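Local coordinates for DUF3863 domain-containing protein (Parabacteroides distasonis, PDB 3LM3) that is of unknown function but is probably a glycoside hydrolase or a deacetylase acting on carbohydrate, at residues Arg92-Val95 and Val96-Lys100; Gly84-Asn87 and Tyr88-Ile91; His264-Ala267 and Ile268-Lys272; Val123-Glu126 and Met127-Ile131. One frame throughout, in Å; residues are numbered along the deposited sequence. Where two conformers were deposited one is given.

Contact 1. Residues Arg92-Val95 and Val96-Lys100; sequences RDYV and VECQK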
loop_
_atom_site.group_PDB
_atom_site.type_symbol
_atom_site.label_atom_id
_atom_site.label_comp_id
_atom_site.label_asym_id
_atom_site.label_seq_id
_atom_site.Cartn_x
_atom_site.Cartn_y
_atom_site.Cartn_z
ATOM N N ARG A 92 -16.404 -17.957 1.672
ATOM C CA ARG A 92 -15.860 -18.240 0.359
ATOM C C ARG A 92 -16.981 -18.255 -0.711
ATOM O O ARG A 92 -16.815 -17.689 -1.792
ATOM C CB ARG A 92 -15.062 -19.552 0.316
ATOM C CG ARG A 92 -13.702 -19.480 1.051
ATOM C CD ARG A 92 -12.844 -20.697 0.827
ATOM N NE ARG A 92 -13.480 -21.915 1.278
ATOM C CZ ARG A 92 -13.369 -22.436 2.504
ATOM N NH1 ARG A 92 -12.648 -21.851 3.455
ATOM N NH2 ARG A 92 -14.001 -23.546 2.783
ATOM N N ASP A 93 -18.111 -18.888 -0.422
ATOM C CA ASP A 93 -19.211 -18.965 -1.383
ATOM C C ASP A 93 -19.707 -17.559 -1.720
ATOM O O ASP A 93 -19.953 -17.252 -2.885
ATOM C CB ASP A 93 -20.382 -19.815 -0.858
ATOM C CG ASP A 93 -20.090 -21.309 -0.813
ATOM O OD1 ASP A 93 -19.094 -21.793 -1.385
ATOM O OD2 ASP A 93 -20.913 -22.007 -0.191
ATOM N N TYR A 94 -19.816 -16.700 -0.714
ATOM C CA TYR A 94 -20.282 -15.339 -0.935
ATOM C C TYR A 94 -19.293 -14.549 -1.776
ATOM O O TYR A 94 -19.661 -13.808 -2.690
ATOM C CB TYR A 94 -20.499 -14.635 0.412
ATOM C CG TYR A 94 -20.808 -13.157 0.284
ATOM C CD1 TYR A 94 -22.043 -12.731 -0.161
ATOM C CD2 TYR A 94 -19.867 -12.199 0.556
ATOM C CE1 TYR A 94 -22.324 -11.392 -0.304
ATOM C CE2 TYR A 94 -20.147 -10.869 0.427
ATOM C CZ TYR A 94 -21.371 -10.472 -0.015
ATOM O OH TYR A 94 -21.652 -9.124 -0.171
ATOM N N VAL A 95 -18.017 -14.708 -1.495
ATOM C CA VAL A 95 -16.999 -14.025 -2.258
ATOM C C VAL A 95 -16.995 -14.477 -3.737
ATOM O O VAL A 95 -16.819 -13.669 -4.656
ATOM C CB VAL A 95 -15.609 -14.199 -1.598
ATOM C CG1 VAL A 95 -14.529 -13.829 -2.560
ATOM C CG2 VAL A 95 -15.533 -13.336 -0.332
ATOM N N VAL A 96 -17.237 -15.770 -3.992
ATOM C CA VAL A 96 -17.370 -16.241 -5.374
ATOM C C VAL A 96 -18.582 -15.572 -6.066
ATOM O O VAL A 96 -18.498 -15.133 -7.222
ATOM C CB VAL A 96 -17.466 -17.754 -5.444
ATOM C CG1 VAL A 96 -17.794 -18.209 -6.887
ATOM C CG2 VAL A 96 -16.145 -18.410 -4.972
ATOM N N GLU A 97 -19.695 -15.476 -5.353
ATOM C CA GLU A 97 -20.886 -14.757 -5.850
ATOM C C GLU A 97 -20.514 -13.323 -6.181
ATOM O O GLU A 97 -20.994 -12.771 -7.152
ATOM C CB GLU A 97 -22.003 -14.799 -4.821
ATOM C CG GLU A 97 -22.662 -16.171 -4.651
ATOM C CD GLU A 97 -23.527 -16.358 -3.388
ATOM O OE1 GLU A 97 -23.666 -15.458 -2.543
ATOM O OE2 GLU A 97 -24.080 -17.471 -3.227
ATOM N N CYS A 98 -19.686 -12.691 -5.347
ATOM C CA CYS A 98 -19.256 -11.294 -5.600
ATOM C C CYS A 98 -18.346 -11.157 -6.825
ATOM O O CYS A 98 -18.410 -10.178 -7.564
ATOM C CB CYS A 98 -18.531 -10.750 -4.371
ATOM S SG CYS A 98 -19.595 -10.426 -2.958
ATOM N N GLN A 99 -17.479 -12.136 -7.035
ATOM C CA GLN A 99 -16.642 -12.146 -8.220
ATOM C C GLN A 99 -17.553 -12.124 -9.465
ATOM O O GLN A 99 -17.326 -11.357 -10.399
ATOM C CB GLN A 99 -15.708 -13.355 -8.197
ATOM C CG GLN A 99 -14.663 -13.387 -9.275
ATOM C CD GLN A 99 -15.202 -13.723 -10.647
ATOM O OE1 GLN A 99 -16.115 -14.545 -10.784
ATOM N NE2 GLN A 99 -14.592 -13.138 -11.680
ATOM N N LYS A 100 -18.577 -12.964 -9.460
ATOM C CA LYS A 100 -19.497 -13.081 -10.595
ATOM C C LYS A 100 -20.384 -11.844 -10.757
ATOM O O LYS A 100 -20.615 -11.363 -11.889
ATOM C CB LYS A 100 -20.338 -14.353 -10.414
ATOM C CG LYS A 100 -19.511 -15.618 -10.549
ATOM C CD LYS A 100 -20.339 -16.871 -10.275
ATOM C CE LYS A 100 -19.455 -18.131 -10.259
ATOM N NZ LYS A 100 -20.207 -19.322 -9.741
#
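Cys98 SG sits over one face of the Tyr94 ring, 3.7 Å from the ring centroid and 25° off its normal, a sulfur-aromatic contact one helical turn long. The sulfur is displaced toward the phenol end: its nearest ring atom is Tyr94 CZ, at 3.4 Å from Cys98 SG. The tyrosine reaches this place because CG is anti to its backbone N (chi1 172°), which swings the ring out beside the helix, while Cys98 SG, lying beside its own backbone N, reaches back to meet it. Glu97 approaches the same ring obliquely, its OE1 4.0 Å from Tyr94 CD1 and its carboxylate plane 79° from the ring plane. Beneath these side chains four i to i+4 backbone bonds fix the spacing; Cys98 N to Tyr94 O, at 2.9 Å, joins the same two residues. Further out, Leu53, Val56, Arg57 and Arg60 of helix 53-64 pack on Tyr94, while Val95 and Cys98 touch Trp74 of strand 73-76. A leucine in place of Tyr94 would probably leave Cys98 SG without its aromatic face and open a gap against helix 53-64. On another flank, Val95 and Val96 meet Met137 of helix 120-138, and Arg92 NH1 bonds to the carbonyls of Ala80 and Asp83. The pattern is that of an i, i+4 sulfur-aromatic pair on an alpha-helix that packs on strand 73-76 of the parallel sheet and on helices 53-64 and 120-138.

Contact 2. Residues Gly84-Asn87 and Tyr88-Ile91; sequences GRKN and YREI
Gly84-Ile91 forms the N-terminal start of helix 86-102, with Arg85 at the N-cap position and the first turn closed by the bond from Arg89 N to Arg85 O, at 3.0 Å. In the conformer given, one of two, the Arg89 side chain folds back along this turn, bent at chi3 (37°), and lays NH2 alongside Lys86, 3.6 Å from Lys86 CB. In this conformer two waters join its guanidinium to the Gly84 carbonyl: both lie in the guanidinium plane at its edge, one accepting from NE and the other from NH2, and both donate to Gly84 O. That oxygen is thus gripped twice, at 2.6 Å by water 1 and 2.7 Å by water 2. One turn on, the extended Lys86 chain meets Glu90 through CE, 3.0 Å from Glu90 OE2. Asn87 and Tyr88 run side by side, with Asn87 ND2 over one face of the Tyr88 ring, 3.4 Å from CE2, and the amide plane turned 57° from the ring. Asn87 gets there with CG between its backbone N and carbonyl carbon (chi1 63°). Its ND2 donates to His51 O, and Tyr88 OH bonds to Arg30 O, so both polar ends are held by neighbouring loops. The chemistry therefore divides: one flank relies on water and on a charge attraction without a salt bridge, Lys86 NZ staying 4.1 Å from Glu90 OE2, whereas the other is fixed by direct bonds to backbone carbonyls.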
loop_
_atom_site.group_PDB
_atom_site.type_symbol
_atom_site.label_atom_id
_atom_site.label_comp_id
_atom_site.label_asym_id
_atom_site.label_seq_id
_atom_site.Cartn_x
_atom_site.Cartn_y
_atom_site.Cartn_z
ATOM N N GLY A 84 -12.387 -25.663 6.720
ATOM C CA GLY A 84 -13.597 -26.380 6.371
ATOM C C GLY A 84 -14.805 -26.029 7.207
ATOM O O GLY A 84 -15.886 -26.586 6.979
ATOM N N ARG A 85 -14.637 -25.162 8.195
ATOM C CA ARG A 85 -15.766 -24.766 9.054
ATOM C C ARG A 85 -16.799 -23.904 8.334
ATOM O O ARG A 85 -16.515 -23.216 7.363
ATOM C CB ARG A 85 -15.297 -24.130 10.361
ATOM C CG ARG A 85 -14.605 -25.158 11.259
ATOM C CD ARG A 85 -13.942 -24.506 12.462
ATOM N NE ARG A 85 -12.714 -23.823 12.049
ATOM C CZ ARG A 85 -11.830 -23.300 12.885
ATOM N NH1 ARG A 85 -12.064 -23.322 14.195
ATOM N NH2 ARG A 85 -10.739 -22.726 12.418
ATOM N N LYS A 86 -18.025 -23.972 8.807
ATOM C CA LYS A 86 -19.157 -23.440 8.075
ATOM C C LYS A 86 -19.028 -21.944 7.761
ATOM O O LYS A 86 -19.349 -21.502 6.644
ATOM C CB LYS A 86 -20.433 -23.717 8.857
ATOM C CG LYS A 86 -21.673 -23.078 8.282
ATOM C CD LYS A 86 -22.924 -23.552 9.017
ATOM C CE LYS A 86 -24.147 -22.809 8.511
ATOM N NZ LYS A 86 -25.414 -23.324 9.081
ATOM N N ASN A 87 -18.529 -21.148 8.710
ATOM C CA ASN A 87 -18.365 -19.716 8.458
ATOM C C ASN A 87 -17.429 -19.427 7.293
ATOM O O ASN A 87 -17.734 -18.597 6.424
ATOM C CB ASN A 87 -17.951 -18.927 9.704
ATOM C CG ASN A 87 -16.608 -19.334 10.265
ATOM O OD1 ASN A 87 -16.300 -20.531 10.404
ATOM N ND2 ASN A 87 -15.830 -18.341 10.661
ATOM N N TYR A 88 -16.288 -20.109 7.269
ATOM C CA TYR A 88 -15.325 -19.889 6.197
ATOM C C TYR A 88 -15.856 -20.410 4.890
ATOM O O TYR A 88 -15.652 -19.782 3.863
ATOM C CB TYR A 88 -13.940 -20.429 6.529
ATOM C CG TYR A 88 -13.283 -19.548 7.563
ATOM C CD1 TYR A 88 -12.847 -18.269 7.255
ATOM C CD2 TYR A 88 -13.168 -19.960 8.884
ATOM C CE1 TYR A 88 -12.276 -17.433 8.207
ATOM C CE2 TYR A 88 -12.608 -19.131 9.836
ATOM C CZ TYR A 88 -12.157 -17.885 9.511
ATOM O OH TYR A 88 -11.603 -17.040 10.463
ATOM N N ARG A 89 -16.574 -21.515 4.901
ATOM C CA ARG A 89 -17.185 -22.019 3.664
ATOM C C ARG A 89 -18.203 -21.005 3.115
ATOM O O ARG A 89 -18.195 -20.700 1.910
ATOM C CB ARG A 89 -17.836 -23.381 3.880
ATOM C CG ARG A 89 -18.440 -23.973 2.621
ATOM C CD ARG A 89 -18.714 -25.471 2.786
ATOM N NE ARG A 89 -19.172 -25.808 4.142
ATOM C CZ ARG A 89 -20.338 -25.427 4.656
ATOM N NH1 ARG A 89 -21.174 -24.679 3.935
ATOM N NH2 ARG A 89 -20.670 -25.787 5.892
ATOM N N GLU A 90 -19.054 -20.480 3.995
ATOM C CA GLU A 90 -20.064 -19.483 3.624
ATOM C C GLU A 90 -19.436 -18.206 3.092
ATOM O O GLU A 90 -19.901 -17.616 2.110
ATOM C CB GLU A 90 -20.976 -19.134 4.809
ATOM C CG GLU A 90 -21.921 -20.245 5.238
ATOM C CD GLU A 90 -22.750 -19.875 6.474
ATOM O OE1 GLU A 90 -22.333 -19.035 7.318
ATOM O OE2 GLU A 90 -23.832 -20.447 6.622
ATOM N N ILE A 91 -18.366 -17.757 3.733
ATOM C CA ILE A 91 -17.665 -16.573 3.262
ATOM C C ILE A 91 -17.056 -16.817 1.886
ATOM O O ILE A 91 -17.162 -15.950 0.999
ATOM C CB ILE A 91 -16.584 -16.103 4.277
ATOM C CG1 ILE A 91 -17.276 -15.519 5.499
ATOM C CG2 ILE A 91 -15.664 -15.089 3.636
ATOM C CD1 ILE A 91 -16.329 -15.404 6.737
HETATM O O HOH W 1 -16.662 -27.422 4.594
HETATM O O HOH W 2 -18.550 -27.088 7.275
#

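Contact 3. Residues His264-Ala267 and Ile268-Lys272; sequences HTEA and IHFDK
Ile268 lays CB and CG1 against the Thr265 carbonyl, with CG1 3.4 Å from Thr265 O, and its CD1 reaches on toward the methyl of the same threonine. With CG1 anti to the carbonyl carbon (chi1 -60°), the branch runs back along the preceding turn. Thr265 O also meets the His269 ring at its edge and near its plane, 3.4 Å from CD2. The backbone here departs from regular alpha-helix, with a wider pi-type turn at 268-272. Ile268 N makes only weak bonds, to both His264 O and Thr265 O. Glu266 O accepts twice: Phe270 N approaches in the carbonyl plane at 2.9 Å, whereas His269 N comes from above that plane, 52° out of it. The Phe270 side chain also leans on this carbonyl, its CB 3.6 Å from Glu266 O. Within the wide turn, Asp271 N bonds to Ala267 O at 3.0 Å, and water 3 bridges the gap to the next amide, donating to Ala267 O at 2.9 Å and accepting from Lys272 N. Asp271 OD2 lies 3.5 Å from Ala267 CB, but the carboxylate itself is held by a salt bridge to Arg313 and a bond to Trp314 NE1. Glu266, a buried acid, is met by Thr310 OG1 and Trp306 NE1. Helix 255-277 thereby joins helix 296-313 through Glu266 and Asp271, packs Glu266 and Phe270 on Val282 of strand 280-287, and turns Ile268 and His269 to Phe343 of strand 341-346, linking the parallel and antiparallel sheets.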
loop_
_atom_site.group_PDB
_atom_site.type_symbol
_atom_site.label_atom_id
_atom_site.label_comp_id
_atom_site.label_asym_id
_atom_site.label_seq_id
_atom_site.Cartn_x
_atom_site.Cartn_y
_atom_site.Cartn_z
ATOM N N HIS A 264 -8.637 14.491 3.434
ATOM C CA HIS A 264 -7.422 15.267 3.239
ATOM C C HIS A 264 -6.342 14.432 2.545
ATOM O O HIS A 264 -5.668 14.882 1.612
ATOM C CB HIS A 264 -6.890 15.755 4.589
ATOM C CG HIS A 264 -5.528 16.364 4.512
ATOM N ND1 HIS A 264 -5.338 17.680 4.161
ATOM C CD2 HIS A 264 -4.292 15.831 4.699
ATOM C CE1 HIS A 264 -4.042 17.940 4.161
ATOM N NE2 HIS A 264 -3.385 16.829 4.455
ATOM N N THR A 265 -6.166 13.203 3.032
ATOM C CA THR A 265 -5.154 12.326 2.470
ATOM C C THR A 265 -5.489 11.977 1.037
ATOM O O THR A 265 -4.594 12.001 0.159
ATOM C CB THR A 265 -4.963 11.089 3.335
ATOM O OG1 THR A 265 -4.580 11.484 4.673
ATOM C CG2 THR A 265 -3.899 10.177 2.763
ATOM N N GLU A 266 -6.762 11.700 0.760
ATOM C CA GLU A 266 -7.142 11.460 -0.637
ATOM C C GLU A 266 -6.895 12.658 -1.522
ATOM O O GLU A 266 -6.512 12.515 -2.685
ATOM C CB GLU A 266 -8.584 10.995 -0.770
ATOM C CG GLU A 266 -8.815 9.670 -0.133
ATOM C CD GLU A 266 -10.151 9.091 -0.483
ATOM O OE1 GLU A 266 -11.168 9.855 -0.532
ATOM O OE2 GLU A 266 -10.228 7.876 -0.707
ATOM N N ALA A 267 -7.099 13.868 -0.984
ATOM C CA ALA A 267 -6.933 15.083 -1.780
ATOM C C ALA A 267 -5.475 15.307 -2.230
ATOM O O ALA A 267 -5.244 15.939 -3.254
ATOM C CB ALA A 267 -7.454 16.304 -1.030
ATOM N N ILE A 268 -4.506 14.756 -1.502
ATOM C CA ILE A 268 -3.121 14.783 -1.956
ATOM C C ILE A 268 -3.014 14.216 -3.374
ATOM O O ILE A 268 -2.249 14.699 -4.230
ATOM C CB ILE A 268 -2.210 13.954 -1.023
ATOM C CG1 ILE A 268 -2.249 14.501 0.400
ATOM C CG2 ILE A 268 -0.747 13.847 -1.546
ATOM C CD1 ILE A 268 -1.521 13.565 1.435
ATOM N N HIS A 269 -3.810 13.180 -3.622
ATOM C CA HIS A 269 -3.821 12.433 -4.870
ATOM C C HIS A 269 -4.835 12.920 -5.878
ATOM O O HIS A 269 -4.563 12.955 -7.077
ATOM C CB HIS A 269 -4.054 10.965 -4.523
ATOM C CG HIS A 269 -2.963 10.441 -3.671
ATOM N ND1 HIS A 269 -1.775 10.003 -4.216
ATOM C CD2 HIS A 269 -2.773 10.494 -2.336
ATOM C CE1 HIS A 269 -0.924 9.747 -3.245
ATOM N NE2 HIS A 269 -1.504 10.038 -2.089
ATOM N N PHE A 270 -6.017 13.251 -5.394
ATOM C CA PHE A 270 -7.144 13.545 -6.288
ATOM C C PHE A 270 -7.300 15.023 -6.639
ATOM O O PHE A 270 -8.027 15.341 -7.579
ATOM C CB PHE A 270 -8.426 12.994 -5.670
ATOM C CG PHE A 270 -8.503 11.473 -5.586
ATOM C CD1 PHE A 270 -7.614 10.647 -6.266
ATOM C CD2 PHE A 270 -9.545 10.878 -4.876
ATOM C CE1 PHE A 270 -7.744 9.263 -6.207
ATOM C CE2 PHE A 270 -9.666 9.487 -4.813
ATOM C CZ PHE A 270 -8.761 8.694 -5.495
ATOM N N ASP A 271 -6.595 15.906 -5.930
ATOM C CA ASP A 271 -6.513 17.322 -6.307
ATOM C C ASP A 271 -5.147 17.564 -6.963
ATOM O O ASP A 271 -4.985 17.321 -8.176
ATOM C CB ASP A 271 -6.785 18.200 -5.078
ATOM C CG ASP A 271 -8.267 18.224 -4.677
ATOM O OD1 ASP A 271 -9.149 17.915 -5.514
ATOM O OD2 ASP A 271 -8.516 18.593 -3.485
ATOM N N LYS A 272 -4.136 17.939 -6.196
ATOM C CA LYS A 272 -2.826 18.300 -6.749
ATOM C C LYS A 272 -2.122 17.126 -7.425
ATOM O O LYS A 272 -1.519 17.278 -8.466
ATOM C CB LYS A 272 -1.941 18.890 -5.648
ATOM C CG LYS A 272 -0.525 19.277 -6.063
ATOM C CD LYS A 272 -0.470 20.457 -7.007
ATOM C CE LYS A 272 0.886 21.156 -6.885
ATOM N NZ LYS A 272 0.974 22.377 -7.719
HETATM O O HOH W 3 -4.029 18.620 -3.158
#

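Contact 4. Residues Val123-Glu126 and Met127-Ile131; sequences VNRE and MSEAI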
loop_
_atom_site.group_PDB
_atom_site.type_symbol
_atom_site.label_atom_id
_atom_site.label_comp_id
_atom_site.label_asym_id
_atom_site.label_seq_id
_atom_site.Cartn_x
_atom_site.Cartn_y
_atom_site.Cartn_z
ATOM N N VAL A 123 7.654 -19.114 -0.079
ATOM C CA VAL A 123 6.674 -18.129 -0.471
ATOM C C VAL A 123 6.187 -18.431 -1.879
ATOM O O VAL A 123 4.977 -18.429 -2.124
ATOM C CB VAL A 123 7.200 -16.691 -0.353
ATOM C CG1 VAL A 123 6.159 -15.671 -0.829
ATOM C CG2 VAL A 123 7.652 -16.366 1.099
ATOM N N ASN A 124 7.106 -18.691 -2.809
ATOM C CA ASN A 124 6.693 -18.939 -4.189
ATOM C C ASN A 124 5.769 -20.165 -4.282
ATOM O O ASN A 124 4.713 -20.131 -4.931
ATOM C CB ASN A 124 7.912 -19.138 -5.106
ATOM C CG ASN A 124 8.746 -17.884 -5.235
ATOM O OD1 ASN A 124 8.290 -16.792 -4.883
ATOM N ND2 ASN A 124 9.987 -18.031 -5.702
ATOM N N ARG A 125 6.167 -21.240 -3.625
ATOM C CA ARG A 125 5.415 -22.481 -3.649
ATOM C C ARG A 125 4.012 -22.269 -3.091
ATOM O O ARG A 125 3.032 -22.758 -3.657
ATOM C CB ARG A 125 6.151 -23.574 -2.875
ATOM C CG ARG A 125 5.376 -24.856 -2.750
ATOM C CD ARG A 125 6.211 -25.953 -2.099
ATOM N NE ARG A 125 6.604 -25.601 -0.727
ATOM C CZ ARG A 125 7.827 -25.286 -0.298
ATOM N NH1 ARG A 125 8.871 -25.250 -1.108
ATOM N NH2 ARG A 125 8.008 -24.987 0.979
ATOM N N GLU A 126 3.903 -21.561 -1.964
ATOM C CA GLU A 126 2.616 -21.370 -1.320
ATOM C C GLU A 126 1.740 -20.385 -2.082
ATOM O O GLU A 126 0.527 -20.585 -2.160
ATOM C CB GLU A 126 2.811 -20.988 0.156
ATOM C CG GLU A 126 3.446 -22.164 0.918
ATOM C CD GLU A 126 3.586 -21.968 2.411
ATOM O OE1 GLU A 126 3.168 -20.911 2.922
ATOM O OE2 GLU A 126 4.123 -22.901 3.061
HETATM N N MSE A 127 2.316 -19.363 -2.706
HETATM C CA MSE A 127 1.540 -18.529 -3.611
HETATM C C MSE A 127 0.928 -19.377 -4.715
HETATM O O MSE A 127 -0.263 -19.208 -5.027
HETATM C CB MSE A 127 2.378 -17.388 -4.220
HETATM C CG MSE A 127 2.754 -16.302 -3.257
HETATM SE SE MSE A 127 3.505 -14.713 -4.053
HETATM C CE MSE A 127 4.987 -15.555 -4.979
ATOM N N SER A 128 1.705 -20.268 -5.329
ATOM C CA SER A 128 1.157 -21.147 -6.350
ATOM C C SER A 128 0.025 -22.025 -5.825
ATOM O O SER A 128 -0.998 -22.221 -6.507
ATOM C CB SER A 128 2.268 -21.974 -6.964
ATOM O OG SER A 128 3.115 -21.127 -7.729
ATOM N N GLU A 129 0.184 -22.551 -4.617
ATOM C CA GLU A 129 -0.876 -23.370 -4.016
ATOM C C GLU A 129 -2.160 -22.576 -3.817
ATOM O O GLU A 129 -3.269 -23.068 -4.088
ATOM C CB GLU A 129 -0.409 -23.926 -2.655
ATOM C CG GLU A 129 0.625 -25.031 -2.756
ATOM C CD GLU A 129 1.216 -25.463 -1.416
ATOM O OE1 GLU A 129 0.899 -24.848 -0.359
ATOM O OE2 GLU A 129 2.064 -26.384 -1.443
ATOM N N ALA A 130 -2.033 -21.364 -3.309
ATOM C CA ALA A 130 -3.205 -20.500 -3.107
ATOM C C ALA A 130 -3.884 -20.124 -4.406
ATOM O O ALA A 130 -5.116 -20.131 -4.486
ATOM C CB ALA A 130 -2.786 -19.210 -2.352
ATOM N N ILE A 131 -3.099 -19.800 -5.426
ATOM C CA ILE A 131 -3.654 -19.454 -6.739
ATOM C C ILE A 131 -4.474 -20.624 -7.285
ATOM O O ILE A 131 -5.573 -20.431 -7.799
ATOM C CB ILE A 131 -2.566 -19.049 -7.735
ATOM C CG1 ILE A 131 -1.940 -17.704 -7.354
ATOM C CG2 ILE A 131 -3.125 -18.959 -9.176
ATOM C CD1 ILE A 131 -0.576 -17.488 -7.958
HETATM O O HOH W 4 4.038 -26.416 0.338
#
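Glu129 OE2 accepts from water 4 at 2.7 Å, and the same water accepts from Arg125 NE at 2.9 Å, lying in the guanidinium plane at its edge. The water links two opposite charges that do not touch: Arg125 NE and Glu129 OE2 are 4.7 Å apart, and their side chains run side by side with the two flat groups turned 58° from each other. Arg125 bends at chi3 (62°) to present NE to the water, while Glu129 stays extended. The other oxygen, Glu129 OE1, forms a salt bridge with Arg38 and passes 3.9 Å from Glu126 CG. Glu126, which is buried, has its carboxylate held by a hydrogen bond to Ser37 OG and a salt bridge to Arg122 NE; each glutamate thus has its own arginine, which probably eases their closeness. A glutamine in place of Glu129 would probably weaken the pairing with Arg38 and leave two positive groups, Arg38 and Arg125, short of a balancing charge. On another side of the helix, selenomethionine Met127 packs CG against Val123 CG1 at 4.2 Å, and its terminal methyl CE curls back to 3.5 Å from Asn124 OD1. Asn124 OD1 is hydrogen-bonded to Asn156 ND2, and Asn124 ND2 to Asp155. Four i to i+4 backbone bonds underlie the whole, among them Met127 N to Val123 O. Ser128 OG reaches Glu164 and Tyr159. Helix 120-138 thus lies with Asn124 and Met127 on helix 154-163, Met127 and Ala130 on Tyr108 of strand 105-108, and Glu126, Glu129 and Ala130 on Met78 of helix 78-82.

Overall arrangement
Following the chain from the N terminus, contact 2 comes first, at the start of helix 86-102, and contact 1 continues the same helix directly, their centres about 13 Å apart. Contact 4 follows on helix 120-138, its centre about 21 Å from each of them. Contact 3 comes much later, on helix 255-277, about 36 Å centre to centre from contact 4 and on the opposite side of the chain's centre. Each closes only a local helical turn, so none nests in or crosses another. Contacts 1, 2 and 4 belong to helices around strands 73-76 and 105-108, whereas contact 3 joins strand 280-287 of that same parallel sheet to the antiparallel one.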